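Local coordinates for RNA-binding protein Smaug (Drosophila melanogaster, PDB 1OXJ) that binds RNA, recognising it through a SAM domain that is followed in the chain by a PHAT region, at residues Thr91-Val94 with Leu95-Met98; Ile119-Val122 with Thr123-Gln127. One frame throughout, in Å; residues are numbered along the deposited sequence.

In the fold
Contacts 1 and 2 come in series along the chain, and both lie within the PHAT range. Contact 1 (Thr91-Val94 with Leu95-Met98) is a turn in the loop between helix 83-91 and helix 111-127. Its centre lies about 2 Å from the centre of the chain. Contact 2 (Ile119-Val122 with Thr123-Gln127) is the last part of helix 111-127, its centre about 16 Å from that of the chain. The centres of contacts 1 and 2 are 18 Å apart, and the two do not touch. Helices 49-77 and 136-150 border both, and helix 111-127, which carries contact 2, also touches contact 1. Contact 1 also meets helix 10-16 of the SAM domain, so it joins the two regions, while contact 2 packs inside the helical PHAT part.

Contact 1 (Thr91-Val94 with Leu95-Met98); sequences TNIV and LTPM
Thr96 grips the carbonyl of Ile93 twice. Its N donates to Ile93 O at 2.9 Å and closes a type I beta turn from Ile93 to Thr96. This N lies well above the carbonyl plane. The hydroxyl adds a second bond, OG1 to Ile93 O at 2.7 Å, and comes in the carbonyl plane, on a lone pair. Thr96 OG1 stands between its own backbone N and carbonyl carbon (chi1 66°), which swings the hydroxyl to the oxygen that its backbone N already holds. An alanine here would remove the hydroxyl and would probably cost Ile93 O one donor and Arg65 a partner, leaving the turn less firmly held. Water 1 gives a further link, donating to Val94 O at 2.6 Å and to Thr96 O at 2.7 Å.

The remaining contacts are van der Waals. Two methyl groups lie against carbonyl oxygens. Thr96 CG2 rests 3.6 Å from Asn92 O. Met98 bends at chi3 (-126°), and its CE comes 3.3 Å from Ile93 O. Val94 and Leu95 form an apolar pair, side by side and pointing the same way, with Val94 CG1 3.9 Å from Leu95 CG.

The turn is wedged among helices. Ile93 packs on Ile68 and Leu69 of helix 49-77, and Val94 on Trp144 of helix 136-150. Leu95 meets Leu12 and Thr96 meets Trp13, both on helix 10-16 of the SAM domain.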
ATOM      1  N   THR A  91       5.761   0.133   2.996  1.00 33.22           N
ATOM      2  CA  THR A  91       5.384   1.307   3.776  1.00 32.40           C
ATOM      3  C   THR A  91       4.719   2.388   2.925  1.00 33.70           C
ATOM      4  O   THR A  91       3.808   3.089   3.386  1.00 31.12           O
ATOM      5  CB  THR A  91       6.620   1.904   4.468  1.00 33.34           C
ATOM      6  OG1 THR A  91       7.049   1.009   5.507  1.00 33.46           O
ATOM      7  CG2 THR A  91       6.308   3.270   5.049  1.00 36.90           C
ATOM      8  N   ASN A  92       5.171   2.513   1.681  1.00 31.68           N
ATOM      9  CA  ASN A  92       4.637   3.524   0.782  1.00 33.11           C
ATOM     10  C   ASN A  92       3.441   3.048  -0.026  1.00 32.62           C
ATOM     11  O   ASN A  92       2.963   3.756  -0.910  1.00 32.83           O
ATOM     12  CB  ASN A  92       5.738   4.004  -0.162  1.00 37.84           C
ATOM     13  CG  ASN A  92       6.900   4.622   0.585  1.00 41.03           C
ATOM     14  OD1 ASN A  92       6.705   5.496   1.429  1.00 45.67           O
ATOM     15  ND2 ASN A  92       8.113   4.176   0.282  1.00 43.75           N
ATOM     16  N   ILE A  93       2.946   1.857   0.285  1.00 32.14           N
ATOM     17  CA  ILE A  93       1.800   1.318  -0.441  1.00 30.75           C
ATOM     18  C   ILE A  93       0.630   1.001   0.491  1.00 30.78           C
ATOM     19  O   ILE A  93      -0.539   1.141   0.117  1.00 28.38           O
ATOM     20  CB  ILE A  93       2.204   0.026  -1.200  1.00 30.64           C
ATOM     21  CG1 ILE A  93       3.211   0.370  -2.304  1.00 29.98           C
ATOM     22  CG2 ILE A  93       0.972  -0.661  -1.791  1.00 31.66           C
ATOM     23  CD1 ILE A  93       3.681  -0.843  -3.094  1.00 30.35           C
ATOM     24  N   VAL A  94       0.954   0.613   1.716  1.00 28.23           N
ATOM     25  CA  VAL A  94      -0.069   0.212   2.680  1.00 29.18           C
ATOM     26  C   VAL A  94      -1.215   1.201   2.924  1.00 30.32           C
ATOM     27  O   VAL A  94      -2.352   0.785   3.177  1.00 30.63           O
ATOM     28  CB  VAL A  94       0.575  -0.170   4.026  1.00 28.80           C
ATOM     29  CG1 VAL A  94       1.141   1.074   4.716  1.00 28.61           C
ATOM     30  CG2 VAL A  94      -0.439  -0.912   4.889  1.00 32.53           C
ATOM     31  N   LEU A  95      -0.937   2.496   2.816  1.00 30.73           N
ATOM     32  CA  LEU A  95      -1.971   3.511   3.040  1.00 30.86           C
ATOM     33  C   LEU A  95      -2.660   3.994   1.771  1.00 31.66           C
ATOM     34  O   LEU A  95      -3.596   4.795   1.841  1.00 31.36           O
ATOM     35  CB  LEU A  95      -1.381   4.725   3.759  1.00 32.87           C
ATOM     36  CG  LEU A  95      -0.697   4.448   5.098  1.00 32.63           C
ATOM     37  CD1 LEU A  95      -0.253   5.762   5.723  1.00 34.34           C
ATOM     38  CD2 LEU A  95      -1.648   3.705   6.024  1.00 35.18           C
ATOM     39  N   THR A  96      -2.199   3.528   0.614  1.00 30.33           N
ATOM     40  CA  THR A  96      -2.803   3.949  -0.655  1.00 30.69           C
ATOM     41  C   THR A  96      -4.184   3.346  -0.889  1.00 29.61           C
ATOM     42  O   THR A  96      -4.494   2.266  -0.388  1.00 30.70           O
ATOM     43  CB  THR A  96      -1.912   3.565  -1.862  1.00 28.56           C
ATOM     44  OG1 THR A  96      -1.842   2.137  -1.973  1.00 28.97           O
ATOM     45  CG2 THR A  96      -0.513   4.125  -1.687  1.00 28.13           C
ATOM     46  N   PRO A  97      -5.034   4.039  -1.669  1.00 28.70           N
ATOM     47  CA  PRO A  97      -6.386   3.569  -1.977  1.00 29.50           C
ATOM     48  C   PRO A  97      -6.326   2.257  -2.743  1.00 29.21           C
ATOM     49  O   PRO A  97      -5.692   2.173  -3.800  1.00 29.55           O
ATOM     50  CB  PRO A  97      -6.968   4.697  -2.832  1.00 29.43           C
ATOM     51  CG  PRO A  97      -6.212   5.913  -2.370  1.00 29.70           C
ATOM     52  CD  PRO A  97      -4.805   5.392  -2.209  1.00 30.14           C
ATOM     53  N   MET A  98      -6.967   1.231  -2.194  1.00 29.51           N
ATOM     54  CA  MET A  98      -6.994  -0.080  -2.819  1.00 29.29           C
ATOM     55  C   MET A  98      -8.419  -0.596  -2.916  1.00 30.44           C
ATOM     56  O   MET A  98      -9.191  -0.517  -1.963  1.00 29.10           O
ATOM     57  CB  MET A  98      -6.162  -1.090  -2.013  1.00 29.53           C
ATOM     58  CG  MET A  98      -4.659  -0.825  -1.981  1.00 31.79           C
ATOM     59  SD  MET A  98      -3.742  -2.197  -1.144  1.00 26.44           S
ATOM     60  CE  MET A  98      -2.817  -1.288   0.100  1.00 32.17           C
TER
HETATM   61  O   HOH W   1      -4.694   1.252   2.086  1.00 39.28           O

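Contact 2 (Ile119-Val122 with Thr123-Gln127); sequences IDIV and TNTLQ
Thr125 lies one helical turn beyond Ile121 and meets it with both its backbone and its hydroxyl. Its CB lies 3.3 Å from Ile121 O. From there OG1 reaches back along the helix and donates to Ile121 O at 2.9 Å. Thr125 OG1 is anti to its own carbonyl carbon and beside its backbone N (chi1 -70°), which turns the hydroxyl to the preceding turn. It approaches from above the carbonyl plane, 41° out of it. Thr125 N donates to the same oxygen at 2.7 Å, from a direction closer to that plane. The oxygen thus holds two donors from one residue. OG1 also touches Ile121 CG2, at 4.0 Å.

Thr123 turns its groups differently. Its N makes a nearly straight bond to Ile119 O, at 2.9 Å and 173°. Its OG1 sits between the backbone N and the carbonyl carbon, close to carbonyls of the preceding turn. The methyl CG2 lies against Ile119 CG2 at 4.0 Å. Leu126 N continues the ladder with a bond to Val122 O at 2.9 Å, and Leu126 CB rests 3.3 Å from that oxygen.

The inner side chains face neighbouring helices. Ile119 and Thr123 both touch Leu165 of helix 159-170, and Val122 touches Leu76 of helix 49-77. Leu126 packs on Leu139 and Leu142 of helix 136-150.

In this amphipathic helix the Thr125 hydroxyl turns back onto a main-chain carbonyl of its own helix. A polar group is satisfied there without a partner from elsewhere. The buried face is mostly leucine, isoleucine and valine, with Thr123 adding its methyl while its hydroxyl stays close to main-chain carbonyls.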
ATOM      1  N   ILE A 119       3.151  -9.751   1.540  1.00 31.11           N
ATOM      2  CA  ILE A 119       3.163  -9.862   2.996  1.00 32.71           C
ATOM      3  C   ILE A 119       3.463 -11.304   3.396  1.00 33.81           C
ATOM      4  O   ILE A 119       4.232 -11.546   4.330  1.00 34.68           O
ATOM      5  CB  ILE A 119       1.808  -9.433   3.622  1.00 32.62           C
ATOM      6  CG1 ILE A 119       1.616  -7.919   3.491  1.00 31.58           C
ATOM      7  CG2 ILE A 119       1.767  -9.834   5.094  1.00 35.37           C
ATOM      8  CD1 ILE A 119       2.659  -7.087   4.251  1.00 33.91           C
ATOM      9  N   ASP A 120       2.872 -12.266   2.691  1.00 35.06           N
ATOM     10  CA  ASP A 120       3.113 -13.680   3.001  1.00 38.77           C
ATOM     11  C   ASP A 120       4.578 -14.049   2.790  1.00 39.63           C
ATOM     12  O   ASP A 120       5.188 -14.724   3.627  1.00 40.86           O
ATOM     13  CB  ASP A 120       2.241 -14.598   2.133  1.00 41.08           C
ATOM     14  CG  ASP A 120       0.774 -14.567   2.531  1.00 42.88           C
ATOM     15  OD1 ASP A 120       0.480 -14.293   3.710  1.00 44.52           O
ATOM     16  OD2 ASP A 120      -0.085 -14.839   1.664  1.00 45.27           O
ATOM     17  N   ILE A 121       5.141 -13.607   1.668  1.00 39.03           N
ATOM     18  CA  ILE A 121       6.541 -13.888   1.361  1.00 38.15           C
ATOM     19  C   ILE A 121       7.450 -13.236   2.403  1.00 38.89           C
ATOM     20  O   ILE A 121       8.384 -13.868   2.897  1.00 39.22           O
ATOM     21  CB  ILE A 121       6.917 -13.361  -0.029  1.00 38.07           C
ATOM     22  CG1 ILE A 121       6.069 -14.067  -1.091  1.00 36.98           C
ATOM     23  CG2 ILE A 121       8.402 -13.574  -0.286  1.00 37.69           C
ATOM     24  CD1 ILE A 121       6.283 -13.556  -2.490  1.00 36.00           C
ATOM     25  N   VAL A 122       7.171 -11.977   2.737  1.00 39.27           N
ATOM     26  CA  VAL A 122       7.965 -11.250   3.725  1.00 40.12           C
ATOM     27  C   VAL A 122       7.935 -11.935   5.088  1.00 43.61           C
ATOM     28  O   VAL A 122       8.981 -12.259   5.651  1.00 41.79           O
ATOM     29  CB  VAL A 122       7.464  -9.789   3.892  1.00 40.45           C
ATOM     30  CG1 VAL A 122       8.110  -9.140   5.121  1.00 40.75           C
ATOM     31  CG2 VAL A 122       7.807  -8.983   2.657  1.00 37.78           C
ATOM     32  N   THR A 123       6.739 -12.158   5.624  1.00 45.64           N
ATOM     33  CA  THR A 123       6.631 -12.791   6.933  1.00 48.15           C
ATOM     34  C   THR A 123       7.217 -14.200   6.921  1.00 49.85           C
ATOM     35  O   THR A 123       7.713 -14.680   7.941  1.00 51.11           O
ATOM     36  CB  THR A 123       5.164 -12.835   7.412  1.00 48.70           C
ATOM     37  OG1 THR A 123       4.375 -13.596   6.494  1.00 48.74           O
ATOM     38  CG2 THR A 123       4.599 -11.420   7.503  1.00 49.94           C
ATOM     39  N   ASN A 124       7.174 -14.860   5.766  1.00 51.39           N
ATOM     40  CA  ASN A 124       7.726 -16.208   5.648  1.00 53.24           C
ATOM     41  C   ASN A 124       9.251 -16.186   5.574  1.00 53.60           C
ATOM     42  O   ASN A 124       9.921 -17.030   6.171  1.00 53.71           O
ATOM     43  CB  ASN A 124       7.170 -16.914   4.410  1.00 55.19           C
ATOM     44  CG  ASN A 124       5.736 -17.386   4.600  1.00 57.66           C
ATOM     45  OD1 ASN A 124       5.124 -17.929   3.676  1.00 58.80           O
ATOM     46  ND2 ASN A 124       5.194 -17.186   5.800  1.00 57.46           N
ATOM     47  N   THR A 125       9.791 -15.231   4.824  1.00 52.56           N
ATOM     48  CA  THR A 125      11.233 -15.091   4.684  1.00 52.86           C
ATOM     49  C   THR A 125      11.798 -14.734   6.050  1.00 53.87           C
ATOM     50  O   THR A 125      12.872 -15.199   6.445  1.00 53.82           O
ATOM     51  CB  THR A 125      11.582 -13.972   3.688  1.00 52.50           C
ATOM     52  OG1 THR A 125      11.221 -14.387   2.366  1.00 52.41           O
ATOM     53  CG2 THR A 125      13.071 -13.650   3.731  1.00 52.12           C
ATOM     54  N   LEU A 126      11.046 -13.905   6.761  1.00 54.76           N
ATOM     55  CA  LEU A 126      11.408 -13.446   8.091  1.00 57.28           C
ATOM     56  C   LEU A 126      11.608 -14.620   9.037  1.00 59.04           C
ATOM     57  O   LEU A 126      12.709 -14.848   9.541  1.00 59.63           O
ATOM     58  CB  LEU A 126      10.302 -12.537   8.631  1.00 56.72           C
ATOM     59  CG  LEU A 126      10.517 -11.850   9.978  1.00 58.18           C
ATOM     60  CD1 LEU A 126      11.694 -10.892   9.883  1.00 58.13           C
ATOM     61  CD2 LEU A 126       9.252 -11.094  10.363  1.00 58.70           C
ATOM     62  N   GLN A 127      10.536 -15.370   9.265  1.00 59.94           N
ATOM     63  CA  GLN A 127      10.579 -16.514  10.166  1.00 60.88           C
ATOM     64  C   GLN A 127      11.686 -17.510   9.834  1.00 60.58           C
ATOM     65  O   GLN A 127      12.066 -18.321  10.679  1.00 60.72           O
ATOM     66  CB  GLN A 127       9.218 -17.219  10.182  1.00 61.62           C
ATOM     67  CG  GLN A 127       8.090 -16.332  10.702  1.00 62.61           C
ATOM     68  CD  GLN A 127       6.782 -17.079  10.874  1.00 63.64           C
ATOM     69  OE1 GLN A 127       6.214 -17.599   9.911  1.00 63.80           O
ATOM     70  NE2 GLN A 127       6.298 -17.139  12.111  1.00 64.10           N
TER